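Local structure of Dot/Icm T4SS effector (Legionella pneumophila, 6VVE) at residues F128-W133 with I204-G209. The protein is an effector kinase of the Dot/Icm type IV secretion system, activated by host inositol hexakisphosphate. Numbering follows the deposited sequence.
Sequences FVLGLW and IDLDGG. With ADP (adenosine-5'-diphosphate), chain C.
Leu206 reaches across to Phe128 and Leu130 where the loop after helix 102-121 runs beside a DLD sequence, Asp205 to Asp207, which probably takes the place of the DFG motif in this protein kinase fold. The pairing illustrates how the loop that follows strand 201-203, next to the nucleotide, is seated against the N-terminal lobe. The Leu206 side chain can be followed outward: CB lies 3.8 Å from Leu130 CD2 and also faces the carbonyl oxygen of Val129. With CG anti to the carbonyl carbon (chi1 -69°) and the chain extended beyond it, CD1 reaches Phe128, 3.9 Å from CB, and lies at the edge of the ring near its plane. Leu206 also touches His179, in what is probably the catalytic loop, while Phe128 and Leu130 rest on Leu119 of helix 102-121, so the leucine is linked to the helix through them, a place consistent with that of the DFG phenylalanine in related kinases.

A water bridges the two backbones, donating to Val129 O at 2.7 Å and accepting from Leu206 N at 2.9 Å. Toward the nucleotide, Val129 and Ile204 lie side by side, their CG2 methyls 3.9 Å apart. Beyond them Val129 CG1 approaches the adenine N6, and Ile204 CD1 comes to 3.6 Å from C8 of ADP; together they line the adenine pocket.

At the other end a type I turn from Leu206 to Gly209, closed by Gly209 N to Leu206 O, presents the Asp207 carbonyl to Trp133. The Asp207 carboxylate, salt-bridged through OD1 to Lys94, is turned 64° from the indole plane, with OD2 3.4 Å from Trp133 CZ2. Beside it Trp133 NE1 donates to Asp207 O at 2.7 Å, bent at the hydrogen, with the oxygen 19° out of the indole plane.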
ATOM      1  N   PHE A 128      -3.272  -1.581  -4.351  1.00 11.10           N
ATOM      2  CA  PHE A 128      -1.975  -0.946  -4.169  1.00 14.01           C
ATOM      3  C   PHE A 128      -1.194  -1.020  -5.473  1.00 15.03           C
ATOM      4  O   PHE A 128      -1.217  -2.041  -6.168  1.00 13.75           O
ATOM      5  CB  PHE A 128      -1.188  -1.621  -3.039  1.00 14.06           C
ATOM      6  CG  PHE A 128      -1.944  -1.706  -1.745  1.00 13.50           C
ATOM      7  CD1 PHE A 128      -2.827  -2.757  -1.512  1.00 12.32           C
ATOM      8  CD2 PHE A 128      -1.793  -0.738  -0.768  1.00 13.48           C
ATOM      9  CE1 PHE A 128      -3.536  -2.833  -0.323  1.00 11.60           C
ATOM     10  CE2 PHE A 128      -2.501  -0.812   0.418  1.00 16.06           C
ATOM     11  CZ  PHE A 128      -3.376  -1.865   0.640  1.00 14.64           C
ATOM     12  N   VAL A 129      -0.502   0.060  -5.812  1.00 16.80           N
ATOM     13  CA  VAL A 129       0.221   0.167  -7.087  1.00 16.56           C
ATOM     14  C   VAL A 129       1.701   0.044  -6.726  1.00 12.96           C
ATOM     15  O   VAL A 129       2.403   1.020  -6.489  1.00 10.47           O
ATOM     16  CB  VAL A 129      -0.091   1.451  -7.829  1.00 17.91           C
ATOM     17  CG1 VAL A 129       0.766   1.550  -9.085  1.00 21.76           C
ATOM     18  CG2 VAL A 129      -1.560   1.527  -8.174  1.00 16.74           C
ATOM     19  N   LEU A 130       2.212  -1.190  -6.767  1.00 11.47           N
ATOM     20  CA  LEU A 130       3.634  -1.428  -6.566  1.00 11.45           C
ATOM     21  C   LEU A 130       4.342  -1.529  -7.920  1.00 13.52           C
ATOM     22  O   LEU A 130       3.711  -1.565  -8.986  1.00 15.17           O
ATOM     23  CB  LEU A 130       3.860  -2.695  -5.741  1.00 13.11           C
ATOM     24  CG  LEU A 130       3.464  -2.588  -4.267  1.00 11.91           C
ATOM     25  CD1 LEU A 130       3.583  -3.939  -3.561  1.00 13.20           C
ATOM     26  CD2 LEU A 130       4.329  -1.553  -3.562  1.00 11.91           C
ATOM     27  N   GLY A 131       5.667  -1.580  -7.865  1.00 12.54           N
ATOM     28  CA  GLY A 131       6.464  -1.582  -9.076  1.00 11.24           C
ATOM     29  C   GLY A 131       7.899  -1.900  -8.742  1.00 14.11           C
ATOM     30  O   GLY A 131       8.205  -2.347  -7.638  1.00 13.82           O
ATOM     31  N   LEU A 132       8.784  -1.661  -9.711  1.00 15.24           N
ATOM     32  CA  LEU A 132      10.193  -1.996  -9.547  1.00 16.15           C
ATOM     33  C   LEU A 132      11.069  -0.889 -10.117  1.00 17.93           C
ATOM     34  O   LEU A 132      10.702  -0.213 -11.085  1.00 17.04           O
ATOM     35  CB  LEU A 132      10.539  -3.323 -10.236  1.00 12.88           C
ATOM     36  CG  LEU A 132       9.740  -4.540  -9.781  1.00 19.20           C
ATOM     37  CD1 LEU A 132      10.027  -5.732 -10.694  1.00 12.25           C
ATOM     38  CD2 LEU A 132      10.051  -4.877  -8.335  1.00 15.27           C
ATOM     39  N   TRP A 133      12.238  -0.719  -9.502  1.00 12.34           N
ATOM     40  CA  TRP A 133      13.220   0.256  -9.946  1.00 20.02           C
ATOM     41  C   TRP A 133      14.104  -0.390 -11.008  1.00 17.28           C
ATOM     42  O   TRP A 133      14.753  -1.411 -10.746  1.00 14.18           O
ATOM     43  CB  TRP A 133      14.066   0.741  -8.771  1.00 13.62           C
ATOM     44  CG  TRP A 133      13.338   1.633  -7.825  1.00 13.18           C
ATOM     45  CD1 TRP A 133      12.763   1.279  -6.639  1.00 12.25           C
ATOM     46  CD2 TRP A 133      13.105   3.038  -7.983  1.00 13.80           C
ATOM     47  NE1 TRP A 133      12.188   2.381  -6.049  1.00 12.21           N
ATOM     48  CE2 TRP A 133      12.387   3.473  -6.850  1.00 13.17           C
ATOM     49  CE3 TRP A 133      13.435   3.969  -8.968  1.00 24.81           C
ATOM     50  CZ2 TRP A 133      11.990   4.796  -6.681  1.00 13.67           C
ATOM     51  CZ3 TRP A 133      13.046   5.288  -8.792  1.00 25.93           C
ATOM     52  CH2 TRP A 133      12.330   5.686  -7.658  1.00 25.92           C
ATOM     53  N   ILE A 204      -1.244   5.082  -4.417  1.00 14.49           N
ATOM     54  CA  ILE A 204       0.011   5.181  -5.151  1.00 13.76           C
ATOM     55  C   ILE A 204       1.087   5.755  -4.241  1.00 12.39           C
ATOM     56  O   ILE A 204       0.906   5.843  -3.021  1.00 13.99           O
ATOM     57  CB  ILE A 204      -0.170   6.045  -6.412  1.00 15.88           C
ATOM     58  CG1 ILE A 204      -0.720   7.425  -6.042  1.00 18.18           C
ATOM     59  CG2 ILE A 204      -1.098   5.349  -7.393  1.00 16.25           C
ATOM     60  CD1 ILE A 204      -0.762   8.416  -7.204  1.00 21.11           C
ATOM     61  N   ASP A 205       2.211   6.166  -4.830  1.00 14.41           N
ATOM     62  CA  ASP A 205       3.339   6.729  -4.082  1.00 13.21           C
ATOM     63  C   ASP A 205       3.962   5.677  -3.170  1.00 12.61           C
ATOM     64  O   ASP A 205       4.313   5.962  -2.023  1.00 15.97           O
ATOM     65  CB  ASP A 205       2.911   7.957  -3.281  1.00 15.11           C
ATOM     66  CG  ASP A 205       4.090   8.810  -2.837  1.00 18.02           C
ATOM     67  OD1 ASP A 205       5.186   8.681  -3.420  1.00 18.23           O
ATOM     68  OD2 ASP A 205       3.927   9.609  -1.894  1.00 22.62           O
ATOM     69  N   LEU A 206       4.099   4.451  -3.688  1.00 14.93           N
ATOM     70  CA  LEU A 206       4.691   3.340  -2.949  1.00 13.74           C
ATOM     71  C   LEU A 206       6.044   2.913  -3.515  1.00 15.29           C
ATOM     72  O   LEU A 206       6.445   1.753  -3.340  1.00 16.64           O
ATOM     73  CB  LEU A 206       3.723   2.155  -2.940  1.00 11.95           C
ATOM     74  CG  LEU A 206       2.443   2.293  -2.126  1.00 13.86           C
ATOM     75  CD1 LEU A 206       1.488   1.146  -2.422  1.00 16.99           C
ATOM     76  CD2 LEU A 206       2.750   2.350  -0.639  1.00 13.91           C
ATOM     77  N   ASP A 207       6.756   3.818  -4.189  1.00 16.91           N
ATOM     78  CA  ASP A 207       7.995   3.424  -4.851  1.00 17.90           C
ATOM     79  C   ASP A 207       9.106   3.086  -3.860  1.00 16.84           C
ATOM     80  O   ASP A 207      10.143   2.564  -4.269  1.00 15.81           O
ATOM     81  CB  ASP A 207       8.464   4.525  -5.804  1.00 22.72           C
ATOM     82  CG  ASP A 207       8.475   5.900  -5.151  1.00 25.81           C
ATOM     83  OD1 ASP A 207       7.382   6.405  -4.784  1.00 25.83           O
ATOM     84  OD2 ASP A 207       9.572   6.467  -5.011  1.00 22.99           O
ATOM     85  N   GLY A 208       8.932   3.389  -2.581  1.00 17.72           N
ATOM     86  CA  GLY A 208       9.814   2.902  -1.547  1.00 15.54           C
ATOM     87  C   GLY A 208       9.331   1.644  -0.860  1.00 19.27           C
ATOM     88  O   GLY A 208       9.963   1.202   0.107  1.00 15.79           O
ATOM     89  N   GLY A 209       8.236   1.056  -1.319  1.00 18.00           N
ATOM     90  CA  GLY A 209       7.629  -0.054  -0.620  1.00 16.41           C
ATOM     91  C   GLY A 209       6.894   0.410   0.626  1.00 14.09           C
ATOM     92  O   GLY A 209       6.869   1.591   0.981  1.00 13.67           O
TER
HETATM   93  PB  ADP C 402       3.476  12.337  -4.492  1.00 42.09           P
HETATM   94  O1B ADP C 402       2.451  12.230  -3.381  1.00 46.20           O
HETATM   95  O2B ADP C 402       3.203  13.462  -5.456  1.00 44.22           O
HETATM   96  O3B ADP C 402       4.920  12.242  -4.030  1.00 40.27           O
HETATM   97  PA  ADP C 402       3.908  10.730  -6.796  1.00 30.41           P
HETATM   98  O1A ADP C 402       4.141   9.245  -6.882  1.00 22.11           O
HETATM   99  O2A ADP C 402       5.064  11.676  -6.981  1.00 25.59           O
HETATM  100  O3A ADP C 402       3.243  10.988  -5.352  1.00 32.42           O
HETATM  101  O5' ADP C 402       2.778  11.082  -7.873  1.00 27.55           O
HETATM  102  C5' ADP C 402       2.556  12.408  -8.324  1.00 30.51           C
HETATM  103  C4' ADP C 402       1.415  12.418  -9.307  1.00 31.90           C
HETATM  104  O4' ADP C 402       1.698  11.603 -10.462  1.00 30.81           O
HETATM  105  C3' ADP C 402       0.088  11.890  -8.712  1.00 34.21           C
HETATM  106  O3' ADP C 402      -0.686  12.883  -8.095  1.00 33.35           O
HETATM  107  C2' ADP C 402      -0.615  11.285  -9.946  1.00 35.20           C
HETATM  108  O2' ADP C 402      -1.458  12.247 -10.549  1.00 36.91           O
HETATM  109  C1' ADP C 402       0.530  10.895 -10.898  1.00 30.07           C
HETATM  110  N9  ADP C 402       0.722   9.434 -10.795  1.00 24.95           N
HETATM  111  C8  ADP C 402       1.553   8.819  -9.927  1.00 21.96           C
HETATM  112  N7  ADP C 402       1.489   7.470 -10.076  1.00 18.47           N
HETATM  113  C5  ADP C 402       0.603   7.221 -11.055  1.00 19.93           C
HETATM  114  C6  ADP C 402       0.068   6.014 -11.712  1.00 19.64           C
HETATM  115  N6  ADP C 402       0.495   4.795 -11.333  1.00 18.41           N
HETATM  116  N1  ADP C 402      -0.849   6.174 -12.699  1.00 24.51           N
HETATM  117  C2  ADP C 402      -1.278   7.399 -13.083  1.00 25.98           C
HETATM  118  N3  ADP C 402      -0.824   8.535 -12.522  1.00 25.77           N
HETATM  119  C4  ADP C 402       0.099   8.514 -11.528  1.00 23.02           C
HETATM  120  O   HOH W   1       3.048   3.594  -6.303  1.00 11.60           O